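Local coordinates for protein Ufm1-specific protease (Caenorhabditis elegans, PDB 5EJJ) that acts as a thiol protease that hydrolyses the peptide bond at the C-terminal glycine of the ubiquitin-like modifier ufm-1, and is needed to localise certain odorant receptors to olfactory cilia, at residues Y381-D387 with R399-T403; C396-S400 with M497-T501; T403-F408 with S487-V491; V491-N496 with H550-L556. All blocks are in the same frame, centred on the assembly; numbering follows the deposited sequence.

Contact 1 (Y381-D387 with R399-T403); sequences YHHYMQD and RSFQT
With CG set opposite its own carbonyl carbon (chi1 -53°), His382 swings its imidazole over the helix, where it meets Gln402. Gln402 CB lies over one face, 3.7 Å from the centroid of the His382 ring, a CH-pi contact displaced toward the rim. The glutamine chain runs across the imidazole. Next to them Arg399, bent at chi2 (-39°), runs along the backbone of His383 and Tyr384, its CG 4.3 Å from Tyr384 CD1. The helix that carries Arg399 and Gln402 is the one that begins at the inferred active-site Cys396 in this clan CA peptidase domain, and the 381-387 loop leads up to it; the Tyr384 ring meets the imidazole of His522 and touches Cys396. At the more exposed end Asp387 OD2 comes to the edge of the guanidinium and makes a weak salt bridge, 3.5 Å from Arg399 NH1, with carboxylate and guanidinium planes 76° apart. NH1 also faces Gln402 OE1, in a bond modelled so short that its detail is doubtful, while NE pairs with Asp391. Tyr381, at the other end, sends its hydroxyl to the backbone oxygen of Asp520.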
# COMPACT_ATOMS: atom_id res chain seq x y z
N TYR A 381 2.55 -15.74 2.14
CA TYR A 381 2.28 -17.05 2.72
C TYR A 381 3.25 -18.07 2.15
O TYR A 381 3.10 -18.50 1.01
CB TYR A 381 0.85 -17.46 2.39
CG TYR A 381 0.41 -18.78 2.99
CD1 TYR A 381 1.10 -19.36 4.05
CD2 TYR A 381 -0.70 -19.45 2.49
CE1 TYR A 381 0.71 -20.56 4.59
CE2 TYR A 381 -1.10 -20.65 3.02
CZ TYR A 381 -0.40 -21.20 4.07
OH TYR A 381 -0.81 -22.40 4.61
N HIS A 382 4.25 -18.46 2.94
CA HIS A 382 5.14 -19.55 2.57
C HIS A 382 4.73 -20.84 3.27
O HIS A 382 4.16 -20.81 4.36
CB HIS A 382 6.59 -19.22 2.92
CG HIS A 382 7.06 -17.91 2.37
ND1 HIS A 382 8.08 -17.82 1.44
CD2 HIS A 382 6.67 -16.64 2.63
CE1 HIS A 382 8.29 -16.55 1.15
NE2 HIS A 382 7.45 -15.81 1.86
N HIS A 383 5.06 -21.97 2.64
CA HIS A 383 4.61 -23.29 3.09
C HIS A 383 5.45 -24.42 2.49
O HIS A 383 6.49 -24.18 1.87
CB HIS A 383 3.14 -23.48 2.73
CG HIS A 383 2.78 -22.88 1.40
ND1 HIS A 383 3.49 -23.15 0.26
CD2 HIS A 383 1.81 -22.01 1.06
CE1 HIS A 383 2.96 -22.47 -0.75
NE2 HIS A 383 1.94 -21.78 -0.29
N TYR A 384 4.99 -25.65 2.66
CA TYR A 384 5.65 -26.82 2.09
C TYR A 384 5.60 -26.80 0.55
O TYR A 384 4.82 -26.06 -0.04
CB TYR A 384 5.00 -28.11 2.62
CG TYR A 384 5.35 -28.46 4.05
CD1 TYR A 384 6.36 -27.79 4.73
CD2 TYR A 384 4.68 -29.48 4.73
CE1 TYR A 384 6.70 -28.11 6.03
CE2 TYR A 384 5.01 -29.81 6.04
CZ TYR A 384 6.03 -29.12 6.69
OH TYR A 384 6.37 -29.43 7.99
N MET A 385 6.44 -27.62 -0.09
CA MET A 385 6.39 -27.84 -1.55
C MET A 385 6.42 -26.56 -2.40
O MET A 385 5.72 -26.46 -3.41
CB MET A 385 5.16 -28.68 -1.94
CG MET A 385 4.80 -29.80 -0.95
SD MET A 385 6.17 -30.85 -0.40
CE MET A 385 5.26 -32.07 0.55
N GLN A 386 7.25 -25.60 -2.00
CA GLN A 386 7.20 -24.27 -2.61
C GLN A 386 8.33 -23.99 -3.60
O GLN A 386 8.09 -23.93 -4.81
CB GLN A 386 7.15 -23.18 -1.53
CG GLN A 386 6.27 -21.99 -1.91
CD GLN A 386 6.22 -20.92 -0.84
OE1 GLN A 386 5.17 -20.32 -0.60
NE2 GLN A 386 7.36 -20.65 -0.21
N ASP A 387 9.55 -23.81 -3.10
CA ASP A 387 10.67 -23.44 -3.96
C ASP A 387 11.18 -24.62 -4.78
O ASP A 387 12.37 -24.70 -5.09
CB ASP A 387 11.81 -22.84 -3.13
CG ASP A 387 11.32 -21.87 -2.07
OD1 ASP A 387 10.28 -21.22 -2.32
OD2 ASP A 387 11.97 -21.77 -1.00
N ARG A 399 9.45 -22.27 6.95
CA ARG A 399 8.38 -21.58 6.26
C ARG A 399 7.89 -20.38 7.08
O ARG A 399 7.71 -19.29 6.53
CB ARG A 399 7.24 -22.55 5.95
CG ARG A 399 7.68 -23.72 5.07
CD ARG A 399 8.66 -23.22 4.02
NE ARG A 399 8.80 -24.13 2.88
CZ ARG A 399 9.27 -23.75 1.69
NH1 ARG A 399 9.61 -22.49 1.48
NH2 ARG A 399 9.36 -24.63 0.71
N SER A 400 7.68 -20.59 8.38
CA SER A 400 7.26 -19.49 9.25
C SER A 400 8.33 -18.43 9.32
O SER A 400 8.04 -17.25 9.47
CB SER A 400 6.96 -19.99 10.66
OG SER A 400 5.68 -20.56 10.69
N PHE A 401 9.58 -18.87 9.21
CA PHE A 401 10.69 -17.94 9.19
C PHE A 401 10.58 -17.09 7.94
O PHE A 401 10.78 -15.88 7.97
CB PHE A 401 12.01 -18.68 9.20
CG PHE A 401 13.18 -17.81 8.94
CD1 PHE A 401 13.72 -17.04 9.96
CD2 PHE A 401 13.72 -17.73 7.68
CE1 PHE A 401 14.80 -16.22 9.74
CE2 PHE A 401 14.80 -16.90 7.45
CZ PHE A 401 15.34 -16.14 8.49
N GLN A 402 10.26 -17.76 6.84
CA GLN A 402 10.12 -17.11 5.54
C GLN A 402 8.96 -16.10 5.53
O GLN A 402 9.12 -14.96 5.06
CB GLN A 402 9.98 -18.15 4.43
CG GLN A 402 11.29 -18.84 4.07
CD GLN A 402 11.14 -19.84 2.96
OE1 GLN A 402 10.06 -20.43 2.79
NE2 GLN A 402 12.20 -20.05 2.17
N THR A 403 7.82 -16.51 6.06
CA THR A 403 6.72 -15.58 6.27
C THR A 403 7.20 -14.36 7.06
O THR A 403 7.09 -13.25 6.59
CB THR A 403 5.54 -16.24 6.98
OG1 THR A 403 4.97 -17.24 6.12
CG2 THR A 403 4.49 -15.19 7.31

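Contact 2 (C396-S400 with M497-T501); sequences CAYRS and MLAHT
Cys396 and Ala499 meet where the first turn of a helix leans on a strand, the pairing of cysteine-bearing helix and sheet familiar from papain-like proteases, and Cys396 is the inferred active-site thiol. Helix 396-400 and strand 499-501 run nearly the same way, their short axes 20° apart and 7.2 Å at closest approach. The apolar part is small. Ala397 CB sits 3.7 Å from Ala499 CB, and methyl against methyl lets the backbones come close. Cys396 SG packs over the same alanine, 4.1 Å from Ala499 CB, and reaches the fringe of Leu498, 4.5 Å from its CD2. A chi1 of 58° puts the sulfur between the backbone N and the carbonyl carbon of Cys396, and from there it faces the start of the strand, 3.8 Å from Ala499 N. His522, the inferred active-site histidine, touches Cys396 too, and its ring meets that of His500 from the next strand position. His500, whose CB leads away from the helix, donates from ND1 to the oxygen of Ala499, reaching it from above the carbonyl plane. Polar contact across the interface comes one helical turn further on. There Ser400 and Thr501 join their hydroxyls, with Ser400 OG 2.7 Å from Thr501 OG1, a hydrogen bond in which either may be the donor.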
# COMPACT_ATOMS: atom_id res chain seq x y z
N CYS A 396 8.65 -27.04 8.45
CA CYS A 396 7.56 -26.24 9.05
C CYS A 396 7.98 -24.88 9.64
O CYS A 396 7.33 -23.86 9.41
CB CYS A 396 6.71 -27.06 10.06
SG CYS A 396 7.54 -27.83 11.51
N ALA A 397 9.09 -24.87 10.37
CA ALA A 397 9.53 -23.64 11.00
C ALA A 397 10.29 -22.76 10.03
O ALA A 397 10.34 -21.55 10.20
CB ALA A 397 10.39 -23.95 12.21
N TYR A 398 10.90 -23.36 9.01
CA TYR A 398 11.59 -22.58 7.98
C TYR A 398 10.58 -21.67 7.28
O TYR A 398 10.83 -20.49 7.05
CB TYR A 398 12.19 -23.51 6.93
CG TYR A 398 13.46 -24.20 7.33
CD1 TYR A 398 13.46 -25.55 7.65
CD2 TYR A 398 14.67 -23.51 7.36
CE1 TYR A 398 14.63 -26.19 8.01
CE2 TYR A 398 15.84 -24.14 7.71
CZ TYR A 398 15.81 -25.48 8.04
OH TYR A 398 16.97 -26.12 8.39
N ARG A 399 9.45 -22.27 6.95
CA ARG A 399 8.38 -21.58 6.26
C ARG A 399 7.89 -20.38 7.08
O ARG A 399 7.71 -19.29 6.53
CB ARG A 399 7.24 -22.55 5.95
CG ARG A 399 7.68 -23.72 5.07
CD ARG A 399 8.66 -23.22 4.02
NE ARG A 399 8.80 -24.13 2.88
CZ ARG A 399 9.27 -23.75 1.69
NH1 ARG A 399 9.61 -22.49 1.48
NH2 ARG A 399 9.36 -24.63 0.71
N SER A 400 7.68 -20.59 8.38
CA SER A 400 7.26 -19.49 9.25
C SER A 400 8.33 -18.43 9.32
O SER A 400 8.04 -17.25 9.47
CB SER A 400 6.96 -19.99 10.66
OG SER A 400 5.68 -20.56 10.69
N MET A 497 5.93 -30.50 18.51
CA MET A 497 6.54 -31.12 17.34
C MET A 497 6.41 -30.21 16.12
O MET A 497 7.07 -30.42 15.10
CB MET A 497 5.95 -32.51 17.08
CG MET A 497 6.42 -33.59 18.08
SD MET A 497 8.22 -33.77 18.32
CE MET A 497 8.27 -35.18 19.40
N LEU A 498 5.59 -29.17 16.26
CA LEU A 498 5.16 -28.36 15.12
C LEU A 498 5.43 -26.86 15.26
O LEU A 498 5.67 -26.35 16.35
CB LEU A 498 3.67 -28.59 14.87
CG LEU A 498 3.37 -30.01 14.38
CD1 LEU A 498 1.88 -30.26 14.24
CD2 LEU A 498 4.11 -30.25 13.05
N ALA A 499 5.39 -26.16 14.13
CA ALA A 499 5.58 -24.71 14.11
C ALA A 499 4.45 -24.04 13.34
O ALA A 499 4.11 -24.48 12.24
CB ALA A 499 6.93 -24.35 13.50
N HIS A 500 3.87 -22.99 13.92
CA HIS A 500 2.82 -22.21 13.25
C HIS A 500 3.14 -20.70 13.30
O HIS A 500 3.97 -20.25 14.10
CB HIS A 500 1.45 -22.47 13.90
CG HIS A 500 0.95 -23.87 13.75
ND1 HIS A 500 1.61 -24.83 13.03
CD2 HIS A 500 -0.18 -24.46 14.23
CE1 HIS A 500 0.93 -25.97 13.07
NE2 HIS A 500 -0.16 -25.77 13.78
N THR A 501 2.47 -19.93 12.44
CA THR A 501 2.56 -18.48 12.53
C THR A 501 1.25 -17.90 13.06
O THR A 501 0.17 -18.30 12.63
CB THR A 501 2.88 -17.84 11.17
OG1 THR A 501 3.73 -18.71 10.41
CG2 THR A 501 3.58 -16.51 11.38

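Contact 3 (T403-F408 with S487-V491); sequences TIWSWF and SGTPV
Trp407 lays one face of its indole over Thr489 and Pro490, and this is the tight part of the contact. CG stands anti to the backbone N (chi1 -179°), which carries the ring out from the helix to the loop. Thr489 CG2 lies 3.6 Å from the centroid of the Trp407 six-membered ring, and Pro490 CD covers the five-membered ring at 3.9 Å from its centroid: two CH-pi contacts. Phe408 CZ closes on the same methyl, 4.1 Å from Thr489 CG2. The packing is looser at both ends. Toward the partly exposed Ser487 the indole meets only backbone, Trp407 NE1 lying 3.5 Å from Gly488 O and CZ2 4.2 Å from Ser487 O, and on the other flank Ile404 meets mainly a carbonyl, its CG1 3.9 Å from Pro490 O. No hydrogen bond crosses between the segments. Were Trp407 an alanine, the Thr489 methyl and the proline ring would probably face a gap, with the loop less firmly seated on the helix. Thr489 OG1 is held by Pro557 O of strand 552-557, next to strand 491-494. Pro490 also rests on Thr501 and Leu503 of strand 499-507, so the loop is wedged between helix 396-409 and the sheet.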
# COMPACT_ATOMS: atom_id res chain seq x y z
N THR A 403 7.82 -16.51 6.06
CA THR A 403 6.72 -15.58 6.27
C THR A 403 7.20 -14.36 7.06
O THR A 403 7.09 -13.25 6.59
CB THR A 403 5.54 -16.24 6.98
OG1 THR A 403 4.97 -17.24 6.12
CG2 THR A 403 4.49 -15.19 7.31
N ILE A 404 7.76 -14.56 8.24
CA ILE A 404 8.27 -13.42 9.00
C ILE A 404 9.22 -12.58 8.16
O ILE A 404 9.28 -11.36 8.31
CB ILE A 404 8.97 -13.87 10.31
CG1 ILE A 404 7.97 -14.58 11.22
CG2 ILE A 404 9.58 -12.70 11.06
CD1 ILE A 404 8.60 -15.15 12.43
N TRP A 405 9.95 -13.22 7.26
CA TRP A 405 10.92 -12.48 6.46
C TRP A 405 10.18 -11.61 5.47
O TRP A 405 10.42 -10.41 5.38
CB TRP A 405 11.89 -13.40 5.72
CG TRP A 405 13.04 -12.66 5.07
CD1 TRP A 405 12.98 -11.90 3.95
CD2 TRP A 405 14.40 -12.61 5.52
NE1 TRP A 405 14.22 -11.38 3.67
CE2 TRP A 405 15.11 -11.80 4.62
CE3 TRP A 405 15.09 -13.19 6.59
CZ2 TRP A 405 16.47 -11.54 4.75
CZ3 TRP A 405 16.45 -12.93 6.72
CH2 TRP A 405 17.12 -12.12 5.80
N SER A 406 9.25 -12.23 4.74
CA SER A 406 8.50 -11.53 3.72
C SER A 406 7.83 -10.29 4.30
O SER A 406 7.74 -9.25 3.63
CB SER A 406 7.47 -12.46 3.08
OG SER A 406 6.31 -12.56 3.88
N TRP A 407 7.39 -10.36 5.55
CA TRP A 407 6.79 -9.19 6.18
C TRP A 407 7.79 -8.06 6.24
O TRP A 407 7.43 -6.91 6.07
CB TRP A 407 6.26 -9.51 7.57
CG TRP A 407 5.59 -8.37 8.28
CD1 TRP A 407 4.26 -8.20 8.46
CD2 TRP A 407 6.23 -7.25 8.93
NE1 TRP A 407 4.02 -7.05 9.17
CE2 TRP A 407 5.21 -6.45 9.46
CE3 TRP A 407 7.55 -6.85 9.10
CZ2 TRP A 407 5.47 -5.27 10.16
CZ3 TRP A 407 7.81 -5.67 9.79
CH2 TRP A 407 6.78 -4.90 10.31
N PHE A 408 9.06 -8.38 6.46
CA PHE A 408 10.08 -7.33 6.56
C PHE A 408 10.44 -6.64 5.22
O PHE A 408 10.86 -5.47 5.21
CB PHE A 408 11.32 -7.82 7.33
CG PHE A 408 11.17 -7.73 8.83
CD1 PHE A 408 10.71 -8.83 9.55
CD2 PHE A 408 11.46 -6.55 9.50
CE1 PHE A 408 10.56 -8.74 10.93
CE2 PHE A 408 11.31 -6.45 10.88
CZ PHE A 408 10.85 -7.55 11.60
N SER A 487 4.49 -3.79 17.65
CA SER A 487 5.45 -4.30 16.70
C SER A 487 4.71 -4.81 15.46
O SER A 487 5.22 -4.73 14.34
CB SER A 487 6.31 -5.38 17.35
OG SER A 487 6.97 -4.88 18.50
N GLY A 488 3.50 -5.33 15.67
CA GLY A 488 2.64 -5.76 14.59
C GLY A 488 3.19 -6.75 13.57
O GLY A 488 2.70 -6.81 12.45
N THR A 489 4.20 -7.52 13.96
CA THR A 489 4.80 -8.54 13.10
C THR A 489 4.17 -9.91 13.28
O THR A 489 3.61 -10.20 14.34
CB THR A 489 6.27 -8.68 13.41
OG1 THR A 489 6.42 -8.77 14.84
CG2 THR A 489 7.01 -7.46 12.91
N PRO A 490 4.26 -10.77 12.26
CA PRO A 490 3.68 -12.10 12.47
C PRO A 490 4.49 -12.81 13.55
O PRO A 490 5.69 -12.55 13.72
CB PRO A 490 3.84 -12.80 11.12
CG PRO A 490 4.27 -11.73 10.15
CD PRO A 490 4.96 -10.68 10.97
N VAL A 491 3.83 -13.68 14.30
CA VAL A 491 4.45 -14.35 15.43
C VAL A 491 4.66 -15.82 15.12
O VAL A 491 3.74 -16.51 14.68
CB VAL A 491 3.58 -14.19 16.70
CG1 VAL A 491 3.98 -15.18 17.77
CG2 VAL A 491 3.68 -12.77 17.21

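Contact 4 (V491-N496 with H550-L556); sequences VMIGGN and HFYNMVL
An antiparallel ladder inside the sheet of the peptidase domain joins 491-494 to 552-556, with Met492 facing Val555 and Gly494 facing Asn553 as hydrogen-bonded pairs and Ile493 with Met554 as the non-hydrogen-bonded pair between them. Met492 N gives to Val555 O at 3.2 Å, and Val555 N returns a straighter bond to Met492 O at 2.9 Å. Asn553 N reaches Gly494 O at 3.0 Å; its counterpart from Gly494 N to Asn553 O is modelled too short to lean on. On one face Met492 SD rests 3.5 Å from Val555 CG1, both side chains covered by Ile450 of helix 447-457. On the other face Ile493 and Met554 run alongside each other, CD1 against CG, and Val491 CG1 fills in 3.7 Å from Met554 CG and 3.8 Å from Leu556 CD1. Tyr552 closes this row, its CD1 3.9 Å from Ile493 CG1, and its hydroxyl is bonded to Ser547 N. With a serine here, one side of Ile493 would probably be uncovered and Ser547 N left without its acceptor. Past the ladder, Asn496 lies near Phe551, in a doubtful fit. Helix 477-484 covers Val491, Met554 and Leu556, so helices flank the strand pair on both faces, as expected for the central sheet of an alpha/beta cysteine protease domain.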
# COMPACT_ATOMS: atom_id res chain seq x y z
N VAL A 491 3.83 -13.68 14.30
CA VAL A 491 4.45 -14.35 15.43
C VAL A 491 4.66 -15.82 15.12
O VAL A 491 3.74 -16.51 14.68
CB VAL A 491 3.58 -14.19 16.70
CG1 VAL A 491 3.98 -15.18 17.77
CG2 VAL A 491 3.68 -12.77 17.21
N MET A 492 5.89 -16.28 15.32
CA MET A 492 6.14 -17.71 15.22
C MET A 492 5.94 -18.36 16.58
O MET A 492 6.60 -18.02 17.57
CB MET A 492 7.53 -18.02 14.67
CG MET A 492 7.85 -19.52 14.68
SD MET A 492 8.73 -20.16 16.15
CE MET A 492 8.89 -21.87 15.66
N ILE A 493 5.00 -19.30 16.59
CA ILE A 493 4.68 -20.07 17.78
C ILE A 493 5.39 -21.42 17.67
O ILE A 493 5.18 -22.19 16.71
CB ILE A 493 3.12 -20.21 17.98
CG1 ILE A 493 2.77 -21.04 19.21
CG2 ILE A 493 2.46 -20.81 16.76
CD1 ILE A 493 2.98 -20.34 20.49
N GLY A 494 6.27 -21.67 18.64
CA GLY A 494 7.04 -22.90 18.70
C GLY A 494 6.24 -23.97 19.41
O GLY A 494 6.32 -24.12 20.64
N GLY A 495 5.46 -24.71 18.62
CA GLY A 495 4.65 -25.81 19.13
C GLY A 495 5.57 -26.90 19.57
O GLY A 495 6.79 -26.73 19.49
N ASN A 496 5.06 -28.03 20.02
CA ASN A 496 6.05 -29.01 20.44
C ASN A 496 6.71 -29.82 19.33
O ASN A 496 7.94 -29.79 19.18
CB ASN A 496 5.64 -29.80 21.68
CG ASN A 496 5.87 -28.99 22.95
OD1 ASN A 496 6.65 -29.37 23.83
ND2 ASN A 496 5.21 -27.84 23.03
N HIS A 550 1.94 -30.06 26.62
CA HIS A 550 3.26 -29.62 26.17
C HIS A 550 3.59 -28.16 26.44
O HIS A 550 2.72 -27.38 26.84
CB HIS A 550 3.36 -29.87 24.68
CG HIS A 550 3.33 -31.31 24.31
ND1 HIS A 550 2.18 -31.93 23.86
CD2 HIS A 550 4.30 -32.26 24.31
CE1 HIS A 550 2.45 -33.20 23.60
NE2 HIS A 550 3.72 -33.42 23.87
N PHE A 551 4.85 -27.78 26.20
CA PHE A 551 5.30 -26.41 26.45
C PHE A 551 5.55 -25.68 25.13
O PHE A 551 6.04 -26.27 24.18
CB PHE A 551 6.54 -26.38 27.36
CG PHE A 551 7.85 -26.57 26.64
CD1 PHE A 551 8.40 -27.83 26.51
CD2 PHE A 551 8.54 -25.49 26.12
CE1 PHE A 551 9.61 -28.00 25.85
CE2 PHE A 551 9.74 -25.65 25.44
CZ PHE A 551 10.29 -26.90 25.32
N TYR A 552 5.20 -24.40 25.07
CA TYR A 552 5.27 -23.65 23.81
C TYR A 552 6.21 -22.45 23.89
O TYR A 552 6.20 -21.71 24.88
CB TYR A 552 3.88 -23.19 23.40
CG TYR A 552 3.01 -24.24 22.75
CD1 TYR A 552 2.80 -24.24 21.38
CD2 TYR A 552 2.38 -25.22 23.49
CE1 TYR A 552 1.99 -25.18 20.77
CE2 TYR A 552 1.57 -26.18 22.88
CZ TYR A 552 1.39 -26.15 21.52
OH TYR A 552 0.60 -27.07 20.87
N ASN A 553 7.04 -22.26 22.85
CA ASN A 553 7.86 -21.05 22.73
C ASN A 553 7.34 -20.09 21.62
O ASN A 553 6.75 -20.51 20.63
CB ASN A 553 9.35 -21.40 22.56
CG ASN A 553 10.08 -21.55 23.91
OD1 ASN A 553 9.48 -21.39 24.97
ND2 ASN A 553 11.38 -21.86 23.86
N MET A 554 7.54 -18.79 21.83
CA MET A 554 7.01 -17.76 20.92
C MET A 554 8.08 -16.71 20.60
O MET A 554 8.67 -16.09 21.50
CB MET A 554 5.78 -17.09 21.54
CG MET A 554 4.48 -17.30 20.78
SD MET A 554 2.99 -16.99 21.77
CE MET A 554 3.27 -18.08 23.17
N VAL A 555 8.33 -16.51 19.30
CA VAL A 555 9.26 -15.46 18.88
C VAL A 555 8.51 -14.29 18.25
O VAL A 555 7.61 -14.49 17.41
CB VAL A 555 10.42 -16.01 17.99
CG1 VAL A 555 9.92 -17.01 16.98
CG2 VAL A 555 11.15 -14.87 17.29
N LEU A 556 8.87 -13.09 18.70
CA LEU A 556 8.14 -11.86 18.47
C LEU A 556 9.05 -10.81 17.85
O LEU A 556 9.67 -10.02 18.58
CB LEU A 556 7.65 -11.32 19.81
CG LEU A 556 6.24 -11.70 20.25
CD1 LEU A 556 6.03 -13.18 20.22
CD2 LEU A 556 5.96 -11.15 21.63

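Contacts 1, 2 and 3 string along helix 396-409: contact 2 takes its first turn, contact 1 shares Arg399 and Ser400 with it, and contact 3 takes over from Thr403. Centres of contacts 1 and 2 lie 9 Å apart, as do those of contacts 2 and 4, so contact 2 sits between the 381-387 loop and the sheet. Contacts 2 and 4 join through neighbouring strands, with His500 O 2.9 Å from Ile493 N, a probable hydrogen bond. Contacts 3 and 4 share Val491, and Ile404 CD1 comes 3.8 Å from Met492 CB. The inferred active site has its cysteine in contact 2 and borders contact 1: Tyr384 and Cys396 each approach the His522 side chain to about 3 Å.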